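Local coordinates for prenyltransference for protein (PDB 5HC8) that probably joins two dimethylallyl diphosphate units head-to-middle to make lavandulyl diphosphate, as a magnesium-dependent prenyltransferase of the cis-prenyltransferase family, at residues 17-22 against 201-206. Residues are numbered along the deposited sequence; the frame is centred on the assembly and turned at random.
Sequences AIIIDG and SNFFLW. With MG (magnesium ion), chain B; PIS (trihydrogen thiodiphosphate), chain C; ISY (3-methylbut-3-enylsulfanyl(phosphonooxy)phosphinic acid), chain F.
Ile-19 faces two ways at once: its CG1 branch packs on Phe-203, while its CG2 methyl meets the isoprenoid tail of the bound thiolodiphosphate (ISY), so the pocket for this substrate analogue and the protein core share one side chain. The setting is the cis-prenyltransferase fold, in which strand 15-19 lies inside a parallel sheet and the loop 201-206, between strands 190-193 and 212-215, packs its Phe-203 and Phe-204 rings against strand 15-19. The evidence for an apolar seam is direct: Ile-19 CG1 comes within 3.7 Å of Phe-203 CD2, and Ala-17 CB approaches Phe-203 CE2 at 3.8 Å, at the ring edge and near its plane. Chi1 of -61° sets Ile-19 CG1 anti to the carbonyl carbon, which places CG2 anti to the backbone N, 3.6 Å from ISY C11. Phe-204 CD2 lies over one face of the Phe-203 ring, displaced toward its rim, and Trp-63 of the adjoining strand also stacks with Phe-203.

Beyond the seam the two segments meet through ligands. Ser-201 OG donates to ISY O5 at 2.7 Å and also bonds to Arg-193. The Asp-21 carboxylate has separate roles: OD2 forms a salt bridge with Arg-193, and OD1 binds magnesium at 2.1 Å, alongside O2 of the thiodiphosphate (PIS), ISY O7 and two waters; PIS S1 is modelled as a sixth, doubtfully short ligand.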
ATOM      1  N   ALA A  17     -11.245   1.995   6.953  1.00 22.01           N
ATOM      2  CA  ALA A  17     -11.529   1.006   5.946  1.00 21.00           C
ATOM      3  C   ALA A  17     -11.277  -0.352   6.465  1.00 22.01           C
ATOM      4  O   ALA A  17     -10.311  -0.578   7.167  1.00 20.49           O
ATOM      5  CB  ALA A  17     -10.692   1.224   4.658  1.00 20.52           C
ATOM      6  N   ILE A  18     -12.105  -1.290   6.028  1.00 24.04           N
ATOM      7  CA  ILE A  18     -12.024  -2.655   6.467  1.00 23.30           C
ATOM      8  C   ILE A  18     -11.910  -3.684   5.356  1.00 22.72           C
ATOM      9  O   ILE A  18     -12.703  -3.693   4.427  1.00 22.93           O
ATOM     10  CB  ILE A  18     -13.287  -3.043   7.290  1.00 23.93           C
ATOM     11  CG1 ILE A  18     -13.438  -2.090   8.493  1.00 26.67           C
ATOM     12  CG2 ILE A  18     -13.171  -4.466   7.779  1.00 24.73           C
ATOM     13  CD1 ILE A  18     -14.651  -2.362   9.377  1.00 28.39           C
ATOM     14  N   ILE A  19     -10.886  -4.514   5.442  1.00 20.09           N
ATOM     15  CA  ILE A  19     -10.744  -5.700   4.582  1.00 23.26           C
ATOM     16  C   ILE A  19     -11.284  -6.932   5.278  1.00 22.01           C
ATOM     17  O   ILE A  19     -10.718  -7.409   6.251  1.00 21.78           O
ATOM     18  CB  ILE A  19      -9.253  -5.913   4.196  1.00 24.02           C
ATOM     19  CG1 ILE A  19      -8.718  -4.714   3.423  1.00 23.99           C
ATOM     20  CG2 ILE A  19      -9.020  -7.177   3.400  1.00 25.93           C
ATOM     21  CD1 ILE A  19      -7.252  -4.821   3.069  1.00 23.83           C
ATOM     22  N   ILE A  20     -12.380  -7.482   4.748  1.00 22.11           N
ATOM     23  CA  ILE A  20     -13.012  -8.677   5.293  1.00 23.82           C
ATOM     24  C   ILE A  20     -12.366  -9.914   4.713  1.00 23.48           C
ATOM     25  O   ILE A  20     -11.984  -9.964   3.524  1.00 23.62           O
ATOM     26  CB  ILE A  20     -14.590  -8.648   5.076  1.00 24.36           C
ATOM     27  CG1 ILE A  20     -14.961  -8.707   3.611  1.00 28.65           C
ATOM     28  CG2 ILE A  20     -15.201  -7.357   5.668  1.00 27.45           C
ATOM     29  CD1 ILE A  20     -16.428  -8.491   3.338  1.00 31.67           C
ATOM     30  N   ASP A  21     -12.179 -10.908   5.570  1.00 24.30           N
ATOM     31  CA  ASP A  21     -11.454 -12.094   5.198  1.00 23.87           C
ATOM     32  C   ASP A  21     -11.713 -13.189   6.222  1.00 24.00           C
ATOM     33  O   ASP A  21     -12.136 -12.892   7.356  1.00 24.05           O
ATOM     34  CB  ASP A  21      -9.952 -11.751   5.077  1.00 26.74           C
ATOM     35  CG  ASP A  21      -9.175 -12.719   4.164  1.00 26.63           C
ATOM     36  OD1 ASP A  21      -9.857 -13.253   3.282  1.00 25.83           O
ATOM     37  OD2 ASP A  21      -7.963 -12.983   4.406  1.00 25.35           O
ATOM     38  N   GLY A  22     -11.375 -14.425   5.882  1.00 28.44           N
ATOM     39  CA  GLY A  22     -11.369 -15.518   6.858  1.00 28.36           C
ATOM     40  C   GLY A  22     -12.700 -16.263   6.886  1.00 30.14           C
ATOM     41  O   GLY A  22     -12.938 -17.081   7.758  1.00 29.24           O
ATOM     42  N   SER A 201      -3.805  -7.251  -0.811  1.00 21.40           N
ATOM     43  CA  SER A 201      -4.630  -7.992  -1.778  1.00 22.78           C
ATOM     44  C   SER A 201      -5.330  -7.162  -2.856  1.00 21.84           C
ATOM     45  O   SER A 201      -6.424  -7.491  -3.316  1.00 20.67           O
ATOM     46  CB  SER A 201      -5.658  -8.896  -1.080  1.00 23.07           C
ATOM     47  OG  SER A 201      -5.011  -9.676  -0.096  1.00 25.40           O
ATOM     48  N   ASN A 202      -4.676  -6.087  -3.264  1.00 20.62           N
ATOM     49  CA  ASN A 202      -5.098  -5.204  -4.334  1.00 23.84           C
ATOM     50  C   ASN A 202      -6.325  -4.384  -3.931  1.00 24.02           C
ATOM     51  O   ASN A 202      -7.205  -4.025  -4.748  1.00 22.26           O
ATOM     52  CB  ASN A 202      -5.189  -5.919  -5.707  1.00 23.97           C
ATOM     53  CG  ASN A 202      -5.443  -4.959  -6.826  1.00 23.66           C
ATOM     54  OD1 ASN A 202      -4.853  -3.888  -6.888  1.00 22.87           O
ATOM     55  ND2 ASN A 202      -6.378  -5.301  -7.689  1.00 24.36           N
ATOM     56  N   PHE A 203      -6.387  -4.063  -2.626  1.00 21.80           N
ATOM     57  CA  PHE A 203      -7.259  -2.967  -2.191  1.00 21.31           C
ATOM     58  C   PHE A 203      -6.660  -1.615  -2.604  1.00 21.62           C
ATOM     59  O   PHE A 203      -5.814  -1.509  -3.528  1.00 19.95           O
ATOM     60  CB  PHE A 203      -7.529  -3.106  -0.671  1.00 22.34           C
ATOM     61  CG  PHE A 203      -8.640  -2.242  -0.095  1.00 21.75           C
ATOM     62  CD1 PHE A 203      -9.853  -1.979  -0.756  1.00 22.42           C
ATOM     63  CD2 PHE A 203      -8.499  -1.778   1.214  1.00 25.15           C
ATOM     64  CE1 PHE A 203     -10.828  -1.193  -0.212  1.00 23.03           C
ATOM     65  CE2 PHE A 203      -9.504  -0.984   1.801  1.00 28.02           C
ATOM     66  CZ  PHE A 203     -10.694  -0.718   1.103  1.00 26.81           C
ATOM     67  N   PHE A 204      -7.108  -0.533  -1.946  1.00 21.72           N
ATOM     68  CA  PHE A 204      -6.457   0.741  -2.140  1.00 23.95           C
ATOM     69  C   PHE A 204      -4.952   0.652  -2.162  1.00 21.10           C
ATOM     70  O   PHE A 204      -4.299  -0.021  -1.328  1.00 22.64           O
ATOM     71  CB  PHE A 204      -6.798   1.738  -0.962  1.00 25.83           C
ATOM     72  CG  PHE A 204      -8.234   2.149  -0.810  1.00 23.35           C
ATOM     73  CD1 PHE A 204      -9.055   2.419  -1.880  1.00 24.13           C
ATOM     74  CD2 PHE A 204      -8.769   2.330   0.471  1.00 26.93           C
ATOM     75  CE1 PHE A 204     -10.365   2.777  -1.694  1.00 25.21           C
ATOM     76  CE2 PHE A 204     -10.107   2.737   0.673  1.00 27.06           C
ATOM     77  CZ  PHE A 204     -10.918   2.988  -0.422  1.00 26.10           C
ATOM     78  N   LEU A 205      -4.345   1.434  -3.044  1.00 22.18           N
ATOM     79  CA  LEU A 205      -2.914   1.555  -3.107  1.00 21.23           C
ATOM     80  C   LEU A 205      -2.591   3.044  -3.030  1.00 22.09           C
ATOM     81  O   LEU A 205      -1.945   3.456  -2.095  1.00 24.75           O
ATOM     82  CB  LEU A 205      -2.345   0.930  -4.419  1.00 21.16           C
ATOM     83  CG  LEU A 205      -2.621  -0.595  -4.523  1.00 18.87           C
ATOM     84  CD1 LEU A 205      -2.129  -1.076  -5.905  1.00 18.84           C
ATOM     85  CD2 LEU A 205      -1.962  -1.378  -3.451  1.00 21.23           C
ATOM     86  N   TRP A 206      -3.019   3.863  -4.025  1.00 19.31           N
ATOM     87  CA  TRP A 206      -2.807   5.295  -3.982  1.00 20.69           C
ATOM     88  C   TRP A 206      -3.236   5.891  -2.614  1.00 20.25           C
ATOM     89  O   TRP A 206      -2.569   6.811  -2.091  1.00 24.50           O
ATOM     90  CB  TRP A 206      -3.594   5.985  -5.080  1.00 22.35           C
ATOM     91  CG  TRP A 206      -3.621   7.472  -4.957  1.00 22.78           C
ATOM     92  CD1 TRP A 206      -4.425   8.222  -4.154  1.00 20.74           C
ATOM     93  CD2 TRP A 206      -2.725   8.388  -5.621  1.00 21.44           C
ATOM     94  NE1 TRP A 206      -4.110   9.557  -4.304  1.00 24.58           N
ATOM     95  CE2 TRP A 206      -3.062   9.685  -5.192  1.00 23.70           C
ATOM     96  CE3 TRP A 206      -1.724   8.241  -6.572  1.00 23.98           C
ATOM     97  CZ2 TRP A 206      -2.408  10.815  -5.691  1.00 24.69           C
ATOM     98  CZ3 TRP A 206      -1.020   9.326  -6.976  1.00 27.42           C
ATOM     99  CH2 TRP A 206      -1.409  10.621  -6.593  1.00 26.01           C
TER
HETATM  100 MG    MG B 401      -9.410 -14.823   1.924  1.00 31.15          MG
HETATM  101  P1  PIS C 402     -10.900 -17.290   3.353  1.00 32.20           P
HETATM  102  O1  PIS C 402     -12.286 -16.835   2.681  1.00 31.06           O
HETATM  103  P2  PIS C 402     -12.759 -15.398   2.191  1.00 30.50           P
HETATM  104  S1  PIS C 402     -11.450 -14.871   1.339  1.00 45.48           S
HETATM  105  O2  PIS C 402      -9.898 -16.131   3.541  1.00 30.55           O
HETATM  106  O3  PIS C 402     -11.215 -17.969   4.685  1.00 31.66           O
HETATM  107  O4  PIS C 402     -12.966 -14.632   3.451  1.00 29.23           O
HETATM  108  O5  PIS C 402     -10.267 -18.239   2.285  1.00 31.46           O
HETATM  109  O6  PIS C 402     -14.047 -15.663   1.274  1.00 33.77           O
HETATM  110  P1  ISY F 405      -6.035 -12.964  -0.655  1.00 31.31           P
HETATM  111  O2  ISY F 405      -7.461 -12.299  -1.177  1.00 34.67           O
HETATM  112  P3  ISY F 405      -8.886 -12.367  -0.507  1.00 33.65           P
HETATM  113  O4  ISY F 405      -6.034 -13.163   0.912  1.00 36.30           O
HETATM  114  O5  ISY F 405      -4.778 -12.177  -1.125  1.00 31.38           O
HETATM  115  O6  ISY F 405      -5.995 -14.330  -1.327  1.00 33.52           O
HETATM  116  O7  ISY F 405      -9.095 -13.674   0.169  1.00 31.62           O
HETATM  117  O8  ISY F 405      -9.968 -11.913  -1.592  1.00 33.91           O
HETATM  118  S9  ISY F 405      -8.785 -10.937   1.077  1.00 34.30           S
HETATM  119  C10 ISY F 405      -9.123  -9.439   0.182  1.00 36.99           C
HETATM  120  C11 ISY F 405     -10.496  -9.090   0.696  1.00 40.63           C
HETATM  121  C12 ISY F 405     -11.613  -8.705  -0.232  1.00 35.30           C
HETATM  122  C13 ISY F 405     -12.911  -8.363   0.342  1.00 37.95           C
HETATM  123  C14 ISY F 405     -11.490  -8.855  -1.702  1.00 36.43           C
HETATM  124  O   HOH W   1      -7.436 -14.698   2.459  1.00 27.26           O
HETATM  125  O   HOH W   2      -8.978 -16.636   0.689  1.00 33.18           O